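Sialyltransferase 0160 (Photobacterium damselae, PDB 4R84) probably transfers sialic acid from its CMP-activated donor to an acceptor sugar, as a glycosyltransferase of the GT-B structural group. Local coordinates at residues L120-S128 / L174-M183; T290-L300 / L313-W322. All blocks are in the same frame, centred on the assembly; numbering follows the deposited sequence.

Two contacts on one mixed sheet illustrate how a Rossmann-type domain assembles its layers: contact 1 sets strand 106-125 against the end of strand 169-175, the turn after it and the first turn of helix 181-192, and contact 2 adds a strand by backbone pairing. They follow in series, 120-128/174-183 closing before 290-300/313-322 opens, with centres 22 Å apart and nearest atoms about 8 Å. The parallel order 106-125, 197-204, 225-233, 290-294, 317-319 links the two. Ser128 of contact 1 touches the bound CMP-3-fluoro-Neu5Ac, and the side chain of Leu295 in contact 2 is about 9 Å from it, consistent with the chain leaving strands 106-125 and 290-294 at their C-terminal ends toward the donor.

Contact 1: residues L120-S128 / L174-M183; sequences LEVYIDHAS and LKGNNTSPEM
Strand 120-125 and the hairpin-like turn of 174-183 converge toward the strand's C-terminal end: the CA atoms of Val122 and Met183 are 9.2 Å apart, those of His126 and Asn177 5.4 Å. A type II' turn from Lys175 to Asn178 reverses the second segment, and Ser180 then N-caps the helix that carries Met183, its OG accepting from Met183 N. Ile124 lies at the middle of the contact. Its CG1 branch, lying anti to the carbonyl carbon (chi1 -51°), brings CD1 to 3.3 Å from Thr179 OG1; the other branch, CG2, meets Leu174 CD2 at 3.8 Å. Met183 has two conformers; in one of them SD rests 3.7 Å from Ile124 CG1, and a bend at the thioether carries CE to 3.9 Å from Val122 CG1. Thr179 OG1 is hydrogen-bonded to Asn211 O, outside the contact. Farther along, Asn177 lays CB over one face of the His126 imidazole, a CH-pi contact 4.3 Å from the ring centroid, with the amide plane turned 46° from the ring. One water joins the same pair, 3.0 Å from His126 ND1 and donating to Asn177 O. The strand lies between 149-154 and 197-204, Tyr123 facing helix 129-144 while Val122 and Ile124 point to the opposite layer, where helix 181-192 begins, as in a Rossmann-like alpha/beta/alpha sandwich.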
loop_
_atom_site.group_PDB
_atom_site.type_symbol
_atom_site.label_atom_id
_atom_site.label_comp_id
_atom_site.label_asym_id
_atom_site.label_seq_id
_atom_site.Cartn_x
_atom_site.Cartn_y
_atom_site.Cartn_z
ATOM N N LEU A 120 15.213 -7.917 -2.145
ATOM C CA LEU A 120 15.215 -6.497 -1.831
ATOM C C LEU A 120 13.822 -5.967 -2.137
ATOM O O LEU A 120 13.346 -6.121 -3.263
ATOM C CB LEU A 120 16.271 -5.743 -2.645
ATOM C CG LEU A 120 16.256 -4.224 -2.497
ATOM C CD1 LEU A 120 16.711 -3.819 -1.092
ATOM C CD2 LEU A 120 17.101 -3.566 -3.570
ATOM N N GLU A 121 13.178 -5.366 -1.138
ATOM C CA GLU A 121 11.864 -4.759 -1.324
ATOM C C GLU A 121 12.043 -3.263 -1.546
ATOM O O GLU A 121 12.691 -2.596 -0.742
ATOM C CB GLU A 121 10.962 -5.014 -0.113
ATOM C CG GLU A 121 10.800 -6.488 0.263
ATOM C CD GLU A 121 10.103 -6.663 1.596
ATOM O OE1 GLU A 121 9.441 -5.699 2.070
ATOM O OE2 GLU A 121 10.216 -7.767 2.175
ATOM N N VAL A 122 11.454 -2.737 -2.625
ATOM C CA VAL A 122 11.661 -1.321 -2.978
ATOM C C VAL A 122 10.317 -0.621 -2.992
ATOM O O VAL A 122 9.415 -1.061 -3.691
ATOM C CB VAL A 122 12.351 -1.191 -4.344
ATOM C CG1 VAL A 122 12.567 0.291 -4.741
ATOM C CG2 VAL A 122 13.708 -1.914 -4.297
ATOM N N TYR A 123 10.204 0.456 -2.208
ATOM C CA TYR A 123 8.942 1.169 -2.003
ATOM C C TYR A 123 9.074 2.606 -2.468
ATOM O O TYR A 123 9.979 3.299 -2.040
ATOM C CB TYR A 123 8.555 1.133 -0.516
ATOM C CG TYR A 123 8.294 -0.254 0.001
ATOM C CD1 TYR A 123 9.348 -1.080 0.433
ATOM C CD2 TYR A 123 7.017 -0.747 0.046
ATOM C CE1 TYR A 123 9.092 -2.369 0.904
ATOM C CE2 TYR A 123 6.745 -2.013 0.510
ATOM C CZ TYR A 123 7.798 -2.829 0.922
ATOM O OH TYR A 123 7.514 -4.089 1.386
ATOM N N ILE A 124 8.173 3.047 -3.353
ATOM C CA ILE A 124 8.242 4.404 -3.889
ATOM C C ILE A 124 6.851 5.000 -3.982
ATOM O O ILE A 124 5.987 4.417 -4.637
ATOM C CB ILE A 124 8.875 4.440 -5.283
ATOM C CG1 ILE A 124 10.212 3.699 -5.293
ATOM C CG2 ILE A 124 9.072 5.905 -5.746
ATOM C CD1 ILE A 124 10.633 3.265 -6.673
ATOM N N ASP A 125 6.625 6.136 -3.332
ATOM C CA ASP A 125 5.315 6.796 -3.430
ATOM C C ASP A 125 5.398 8.239 -2.992
ATOM O O ASP A 125 6.152 8.580 -2.087
ATOM C CB ASP A 125 4.268 6.086 -2.581
ATOM C CG ASP A 125 2.891 6.731 -2.698
ATOM O OD1 ASP A 125 2.494 7.089 -3.825
ATOM O OD2 ASP A 125 2.212 6.863 -1.665
ATOM N N HIS A 126 4.583 9.079 -3.622
ATOM C CA HIS A 126 4.551 10.484 -3.278
ATOM C C HIS A 126 3.186 10.874 -2.703
ATOM O O HIS A 126 2.974 12.022 -2.343
ATOM C CB HIS A 126 4.852 11.342 -4.508
ATOM C CG HIS A 126 3.760 11.325 -5.533
ATOM N ND1 HIS A 126 3.499 10.228 -6.330
ATOM C CD2 HIS A 126 2.854 12.271 -5.885
ATOM C CE1 HIS A 126 2.485 10.502 -7.131
ATOM N NE2 HIS A 126 2.073 11.732 -6.878
ATOM N N ALA A 127 2.275 9.917 -2.617
ATOM C CA ALA A 127 0.924 10.189 -2.131
ATOM C C ALA A 127 0.737 9.644 -0.708
ATOM O O ALA A 127 1.683 9.622 0.085
ATOM C CB ALA A 127 -0.103 9.596 -3.077
ATOM N N SER A 128 -0.488 9.253 -0.364
ATOM C CA SER A 128 -0.750 8.748 0.980
ATOM C C SER A 128 -1.143 7.291 0.982
ATOM O O SER A 128 -0.528 6.475 1.666
ATOM C CB SER A 128 -1.857 9.556 1.665
ATOM O OG SER A 128 -1.373 10.814 2.076
ATOM N N LEU A 174 13.201 11.200 -2.707
ATOM C CA LEU A 174 12.662 11.256 -4.051
ATOM C C LEU A 174 13.326 12.396 -4.807
ATOM O O LEU A 174 13.804 13.350 -4.196
ATOM C CB LEU A 174 11.146 11.505 -4.015
ATOM C CG LEU A 174 10.336 10.344 -3.430
ATOM C CD1 LEU A 174 8.968 10.886 -3.002
ATOM C CD2 LEU A 174 10.183 9.272 -4.467
ATOM N N LYS A 175 13.323 12.292 -6.127
ATOM C CA LYS A 175 13.595 13.433 -7.000
ATOM C C LYS A 175 12.255 14.039 -7.373
ATOM O O LYS A 175 11.557 13.551 -8.269
ATOM C CB LYS A 175 14.366 13.005 -8.242
ATOM C CG LYS A 175 14.722 14.132 -9.210
ATOM C CD LYS A 175 15.633 13.589 -10.326
ATOM C CE LYS A 175 16.079 14.667 -11.306
ATOM N NZ LYS A 175 14.949 15.193 -12.115
ATOM N N GLY A 176 11.883 15.085 -6.652
ATOM C CA GLY A 176 10.544 15.618 -6.788
ATOM C C GLY A 176 9.531 14.624 -6.251
ATOM O O GLY A 176 9.458 14.391 -5.045
ATOM N N ASN A 177 8.756 14.048 -7.164
ATOM C CA ASN A 177 7.746 13.051 -6.829
ATOM C C ASN A 177 8.181 11.632 -7.153
ATOM O O ASN A 177 7.465 10.667 -6.871
ATOM C CB ASN A 177 6.453 13.345 -7.580
ATOM C CG ASN A 177 5.821 14.628 -7.150
ATOM O OD1 ASN A 177 5.443 15.484 -7.973
ATOM N ND2 ASN A 177 5.684 14.779 -5.856
ATOM N N ASN A 178 9.349 11.495 -7.752
ATOM C CA ASN A 178 9.693 10.194 -8.316
ATOM C C ASN A 178 11.027 9.634 -7.894
ATOM O O ASN A 178 11.803 10.274 -7.203
ATOM C CB ASN A 178 9.641 10.289 -9.833
ATOM C CG ASN A 178 8.285 10.749 -10.322
ATOM O OD1 ASN A 178 8.151 11.858 -10.834
ATOM N ND2 ASN A 178 7.266 9.903 -10.153
ATOM N N THR A 179 11.267 8.408 -8.337
ATOM C CA THR A 179 12.496 7.685 -8.024
ATOM C C THR A 179 13.731 8.554 -8.211
ATOM O O THR A 179 13.883 9.210 -9.247
ATOM C CB THR A 179 12.614 6.475 -8.919
ATOM O OG1 THR A 179 11.455 5.667 -8.740
ATOM C CG2 THR A 179 13.869 5.662 -8.567
ATOM N N SER A 180 14.588 8.571 -7.197
ATOM C CA SER A 180 15.801 9.384 -7.234
ATOM C C SER A 180 16.996 8.635 -7.806
ATOM O O SER A 180 17.070 7.400 -7.754
ATOM C CB SER A 180 16.145 9.885 -5.831
ATOM O OG SER A 180 16.469 8.809 -4.965
ATOM N N PRO A 181 17.962 9.386 -8.337
ATOM C CA PRO A 181 19.227 8.751 -8.726
ATOM C C PRO A 181 19.934 8.105 -7.535
ATOM O O PRO A 181 20.616 7.086 -7.703
ATOM C CB PRO A 181 20.049 9.918 -9.279
ATOM C CG PRO A 181 19.034 10.940 -9.694
ATOM C CD PRO A 181 17.909 10.812 -8.710
ATOM N N GLU A 182 19.765 8.672 -6.344
ATOM C CA GLU A 182 20.348 8.088 -5.138
ATOM C C GLU A 182 19.784 6.686 -4.910
ATOM O O GLU A 182 20.527 5.739 -4.593
ATOM C CB GLU A 182 20.084 8.967 -3.910
ATOM C CG GLU A 182 20.928 10.253 -3.860
ATOM C CD GLU A 182 20.352 11.412 -4.668
ATOM O OE1 GLU A 182 19.325 11.247 -5.373
ATOM O OE2 GLU A 182 20.956 12.505 -4.612
ATOM N N MET A 183 18.469 6.544 -5.057
ATOM C CA MET A 183 17.865 5.226 -4.901
ATOM C C MET A 183 18.316 4.260 -5.996
ATOM O O MET A 183 18.647 3.110 -5.703
ATOM C CB MET A 183 16.337 5.312 -4.886
ATOM C CG MET A 183 15.677 3.933 -4.829
ATOM S SD MET A 183 13.871 3.960 -4.668
ATOM C CE MET A 183 13.704 3.545 -2.936
HETATM O O HOH W 1 5.818 8.389 -6.721
#

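Contact 2: residues T290-L300 / L313-W322; sequences TDYYFLREDYL and LGSSAKQMPW
Strands 290-294 and 317-319 pair in parallel, their short axes 4.6 Å apart at closest and inclined by 40°, with Tyr292 N, Lys318 N, Phe294 N and Met320 N giving four successive bonds to Ser316 O, Tyr292 O, Lys318 O and Phe294 O. On the face that carries Tyr292, Phe294 and Ala317, Leu313 divides its two methyls: CD2 lies 3.6 Å from Tyr292 CE2, and CD1 approaches the edge of the Phe294 ring at CZ, 3.7 Å away. Leu300 CD1 sits over one face of that ring, toward its rim. The other side of the sheet has Tyr293 crossing Lys318, whose CB sits 3.6 Å from Tyr293 CD1. Bent at chi2 and chi4, the lysine chain returns its NZ to Asp291 OD1 for a 2.7 Å salt bridge, approached from above the carboxylate plane, and to Ser315 O. At the end of strand 317-319 the Gln319 side chain reaches past Phe294 to the chain that follows. With CG anti to its own N (chi1 170°) and a bend at chi2, it presents NE2 to Leu295 O at 2.9 Å; the N-H points straight at the oxygen (177°), but from above the carbonyl plane, whereas Met320 O is met in its carbonyl plane. OE1 accepts from Glu297 N at 2.9 Å. Next to it, Trp322 meets Leu295 CB with CH2 at 3.8 Å, and a water links its NE1 to Leu295 O. Backbone bonds thus set the register, an ion pair ties Lys318 back to Asp291 near the start of strand 290-294, and a single amide, gripped by three protein partners, should fix the path of the loop leaving that strand.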
loop_
_atom_site.group_PDB
_atom_site.type_symbol
_atom_site.label_atom_id
_atom_site.label_comp_id
_atom_site.label_asym_id
_atom_site.label_seq_id
_atom_site.Cartn_x
_atom_site.Cartn_y
_atom_site.Cartn_z
ATOM N N THR A 290 2.432 -9.129 -11.427
ATOM C CA THR A 290 1.929 -7.828 -11.007
ATOM C C THR A 290 0.534 -7.915 -10.416
ATOM O O THR A 290 -0.341 -8.571 -10.979
ATOM C CB THR A 290 1.859 -6.840 -12.201
ATOM O OG1 THR A 290 3.148 -6.716 -12.806
ATOM C CG2 THR A 290 1.352 -5.454 -11.758
ATOM N N ASP A 291 0.339 -7.243 -9.287
ATOM C CA ASP A 291 -0.987 -7.028 -8.725
ATOM C C ASP A 291 -1.329 -5.552 -8.858
ATOM O O ASP A 291 -0.508 -4.700 -8.491
ATOM C CB ASP A 291 -1.043 -7.430 -7.255
ATOM C CG ASP A 291 -0.812 -8.907 -7.038
ATOM O OD1 ASP A 291 -1.254 -9.717 -7.876
ATOM O OD2 ASP A 291 -0.180 -9.246 -6.018
ATOM N N TYR A 292 -2.527 -5.256 -9.364
ATOM C CA TYR A 292 -3.049 -3.890 -9.371
ATOM C C TYR A 292 -4.074 -3.783 -8.260
ATOM O O TYR A 292 -5.139 -4.399 -8.356
ATOM C CB TYR A 292 -3.728 -3.539 -10.700
ATOM C CG TYR A 292 -2.901 -3.698 -11.952
ATOM C CD1 TYR A 292 -2.076 -2.670 -12.410
ATOM C CD2 TYR A 292 -2.993 -4.849 -12.711
ATOM C CE1 TYR A 292 -1.348 -2.807 -13.585
ATOM C CE2 TYR A 292 -2.271 -4.999 -13.880
ATOM C CZ TYR A 292 -1.446 -3.981 -14.313
ATOM O OH TYR A 292 -0.717 -4.146 -15.476
ATOM N N TYR A 293 -3.757 -3.055 -7.192
ATOM C CA TYR A 293 -4.709 -2.893 -6.109
ATOM C C TYR A 293 -5.568 -1.680 -6.394
ATOM O O TYR A 293 -5.081 -0.549 -6.365
ATOM C CB TYR A 293 -3.999 -2.750 -4.765
ATOM C CG TYR A 293 -3.405 -4.062 -4.339
ATOM C CD1 TYR A 293 -4.208 -5.062 -3.811
ATOM C CD2 TYR A 293 -2.046 -4.321 -4.512
ATOM C CE1 TYR A 293 -3.677 -6.277 -3.436
ATOM C CE2 TYR A 293 -1.503 -5.548 -4.145
ATOM C CZ TYR A 293 -2.332 -6.513 -3.610
ATOM O OH TYR A 293 -1.835 -7.730 -3.236
ATOM N N PHE A 294 -6.844 -1.943 -6.663
ATOM C CA PHE A 294 -7.831 -0.900 -6.923
ATOM C C PHE A 294 -8.526 -0.514 -5.613
ATOM O O PHE A 294 -8.999 -1.385 -4.890
ATOM C CB PHE A 294 -8.889 -1.394 -7.917
ATOM C CG PHE A 294 -8.456 -1.402 -9.356
ATOM C CD1 PHE A 294 -7.576 -2.371 -9.830
ATOM C CD2 PHE A 294 -9.005 -0.494 -10.262
ATOM C CE1 PHE A 294 -7.203 -2.397 -11.157
ATOM C CE2 PHE A 294 -8.641 -0.518 -11.593
ATOM C CZ PHE A 294 -7.735 -1.471 -12.044
ATOM N N LEU A 295 -8.610 0.775 -5.300
ATOM C CA LEU A 295 -9.439 1.193 -4.165
ATOM C C LEU A 295 -10.916 0.841 -4.407
ATOM O O LEU A 295 -11.642 0.531 -3.461
ATOM C CB LEU A 295 -9.234 2.673 -3.836
ATOM C CG LEU A 295 -9.366 3.787 -4.851
ATOM C CD1 LEU A 295 -10.821 4.219 -4.963
ATOM C CD2 LEU A 295 -8.506 4.930 -4.378
ATOM N N ARG A 296 -11.356 0.908 -5.661
ATOM C CA ARG A 296 -12.685 0.411 -6.021
ATOM C C ARG A 296 -12.621 -0.497 -7.251
ATOM O O ARG A 296 -12.851 -0.057 -8.380
ATOM C CB ARG A 296 -13.654 1.582 -6.267
ATOM C CG ARG A 296 -14.091 2.301 -5.007
ATOM C CD ARG A 296 -14.993 1.432 -4.137
ATOM N NE ARG A 296 -16.228 1.054 -4.812
ATOM C CZ ARG A 296 -17.362 1.748 -4.726
ATOM N NH1 ARG A 296 -17.399 2.848 -3.985
ATOM N NH2 ARG A 296 -18.450 1.344 -5.372
ATOM N N GLU A 297 -12.296 -1.772 -7.028
ATOM C CA GLU A 297 -12.152 -2.723 -8.121
ATOM C C GLU A 297 -13.464 -2.884 -8.875
ATOM O O GLU A 297 -13.473 -3.159 -10.072
ATOM C CB GLU A 297 -11.668 -4.092 -7.617
ATOM C CG GLU A 297 -11.379 -5.053 -8.767
ATOM C CD GLU A 297 -11.177 -6.496 -8.319
ATOM O OE1 GLU A 297 -11.388 -6.792 -7.125
ATOM O OE2 GLU A 297 -10.817 -7.337 -9.169
ATOM N N ASP A 298 -14.576 -2.697 -8.173
ATOM C CA ASP A 298 -15.876 -2.870 -8.802
ATOM C C ASP A 298 -16.169 -1.813 -9.869
ATOM O O ASP A 298 -17.108 -1.983 -10.639
ATOM C CB ASP A 298 -16.983 -2.870 -7.744
ATOM C CG ASP A 298 -16.999 -1.607 -6.910
ATOM O OD1 ASP A 298 -15.918 -1.047 -6.644
ATOM O OD2 ASP A 298 -18.100 -1.185 -6.502
ATOM N N TYR A 299 -15.354 -0.761 -9.957
ATOM C CA TYR A 299 -15.521 0.206 -11.030
ATOM C C TYR A 299 -15.408 -0.512 -12.373
ATOM O O TYR A 299 -16.110 -0.172 -13.319
ATOM C CB TYR A 299 -14.495 1.350 -10.930
ATOM C CG TYR A 299 -14.739 2.452 -11.931
ATOM C CD1 TYR A 299 -16.006 3.011 -12.065
ATOM C CD2 TYR A 299 -13.712 2.969 -12.711
ATOM C CE1 TYR A 299 -16.250 4.022 -12.970
ATOM C CE2 TYR A 299 -13.944 3.990 -13.611
ATOM C CZ TYR A 299 -15.222 4.510 -13.740
ATOM O OH TYR A 299 -15.495 5.516 -14.640
ATOM N N LEU A 300 -14.560 -1.538 -12.440
ATOM C CA LEU A 300 -14.387 -2.298 -13.671
ATOM C C LEU A 300 -15.627 -3.142 -13.998
ATOM O O LEU A 300 -15.776 -3.615 -15.127
ATOM C CB LEU A 300 -13.161 -3.213 -13.576
ATOM C CG LEU A 300 -11.835 -2.501 -13.338
ATOM C CD1 LEU A 300 -10.725 -3.550 -13.152
ATOM C CD2 LEU A 300 -11.513 -1.550 -14.472
ATOM N N LEU A 313 -7.090 -7.304 -17.600
ATOM C CA LEU A 313 -6.282 -7.408 -16.379
ATOM C C LEU A 313 -6.456 -8.764 -15.726
ATOM O O LEU A 313 -5.508 -9.315 -15.150
ATOM C CB LEU A 313 -6.662 -6.318 -15.381
ATOM C CG LEU A 313 -6.462 -4.877 -15.850
ATOM C CD1 LEU A 313 -6.842 -3.894 -14.763
ATOM C CD2 LEU A 313 -5.011 -4.686 -16.241
ATOM N N GLY A 314 -7.673 -9.296 -15.813
ATOM C CA GLY A 314 -7.958 -10.604 -15.254
ATOM C C GLY A 314 -7.630 -10.704 -13.776
ATOM O O GLY A 314 -7.992 -9.829 -12.978
ATOM N N SER A 315 -6.922 -11.768 -13.408
ATOM C CA SER A 315 -6.648 -12.033 -12.005
ATOM C C SER A 315 -5.650 -11.046 -11.392
ATOM O O SER A 315 -5.492 -11.016 -10.174
ATOM C CB SER A 315 -6.128 -13.458 -11.831
ATOM O OG SER A 315 -4.956 -13.668 -12.598
ATOM N N SER A 316 -4.993 -10.238 -12.224
ATOM C CA SER A 316 -4.033 -9.256 -11.725
ATOM C C SER A 316 -4.734 -8.085 -11.042
ATOM O O SER A 316 -4.128 -7.385 -10.227
ATOM C CB SER A 316 -3.141 -8.748 -12.860
ATOM O OG SER A 316 -2.282 -9.778 -13.332
ATOM N N ALA A 317 -6.008 -7.868 -11.383
ATOM C CA ALA A 317 -6.800 -6.825 -10.735
ATOM C C ALA A 317 -7.252 -7.304 -9.362
ATOM O O ALA A 317 -7.857 -8.372 -9.241
ATOM C CB ALA A 317 -7.994 -6.438 -11.596
ATOM N N LYS A 318 -6.950 -6.519 -8.332
ATOM C CA LYS A 318 -7.270 -6.874 -6.955
ATOM C C LYS A 318 -8.021 -5.732 -6.269
ATOM O O LYS A 318 -7.857 -4.564 -6.642
ATOM C CB LYS A 318 -5.989 -7.161 -6.164
ATOM C CG LYS A 318 -5.082 -8.272 -6.709
ATOM C CD LYS A 318 -5.767 -9.614 -6.727
ATOM C CE LYS A 318 -4.744 -10.749 -6.637
ATOM N NZ LYS A 318 -3.760 -10.720 -7.754
ATOM N N GLN A 319 -8.795 -6.059 -5.235
ATOM C CA GLN A 319 -9.436 -5.033 -4.414
ATOM C C GLN A 319 -8.504 -4.698 -3.249
ATOM O O GLN A 319 -8.051 -5.581 -2.521
ATOM C CB GLN A 319 -10.807 -5.498 -3.896
ATOM C CG GLN A 319 -11.420 -4.585 -2.835
ATOM C CD GLN A 319 -11.667 -3.182 -3.344
ATOM O OE1 GLN A 319 -12.238 -2.993 -4.419
ATOM N NE2 GLN A 319 -11.216 -2.183 -2.584
ATOM N N MET A 320 -8.180 -3.422 -3.099
ATOM C CA MET A 320 -7.376 -2.965 -1.977
ATOM C C MET A 320 -8.115 -3.267 -0.679
ATOM O O MET A 320 -9.303 -2.956 -0.552
ATOM C CB MET A 320 -7.097 -1.470 -2.126
ATOM C CG MET A 320 -5.934 -0.939 -1.361
ATOM S SD MET A 320 -5.769 0.834 -1.653
ATOM C CE MET A 320 -5.172 0.886 -3.345
ATOM N N PRO A 321 -7.445 -3.923 0.274
ATOM C CA PRO A 321 -8.082 -4.301 1.535
ATOM C C PRO A 321 -8.118 -3.145 2.520
ATOM O O PRO A 321 -7.203 -2.322 2.522
ATOM C CB PRO A 321 -7.189 -5.427 2.049
ATOM C CG PRO A 321 -5.829 -5.085 1.520
ATOM C CD PRO A 321 -6.056 -4.422 0.180
ATOM N N TRP A 322 -9.164 -3.070 3.341
ATOM C CA TRP A 322 -9.259 -1.985 4.313
ATOM C C TRP A 322 -9.093 -2.470 5.737
ATOM O O TRP A 322 -9.066 -1.670 6.670
ATOM C CB TRP A 322 -10.600 -1.253 4.190
ATOM C CG TRP A 322 -10.941 -0.850 2.794
ATOM C CD1 TRP A 322 -12.095 -1.119 2.126
ATOM C CD2 TRP A 322 -10.104 -0.132 1.877
ATOM N NE1 TRP A 322 -12.042 -0.593 0.859
ATOM C CE2 TRP A 322 -10.829 0.014 0.680
ATOM C CE3 TRP A 322 -8.813 0.404 1.954
ATOM C CZ2 TRP A 322 -10.313 0.679 -0.427
ATOM C CZ3 TRP A 322 -8.304 1.062 0.859
ATOM C CH2 TRP A 322 -9.050 1.194 -0.318
HETATM O O HOH W 2 0.612 -10.740 -13.271
HETATM O O HOH W 3 -13.260 0.398 -1.178
HETATM O O HOH W 4 -14.871 -3.818 -4.986
#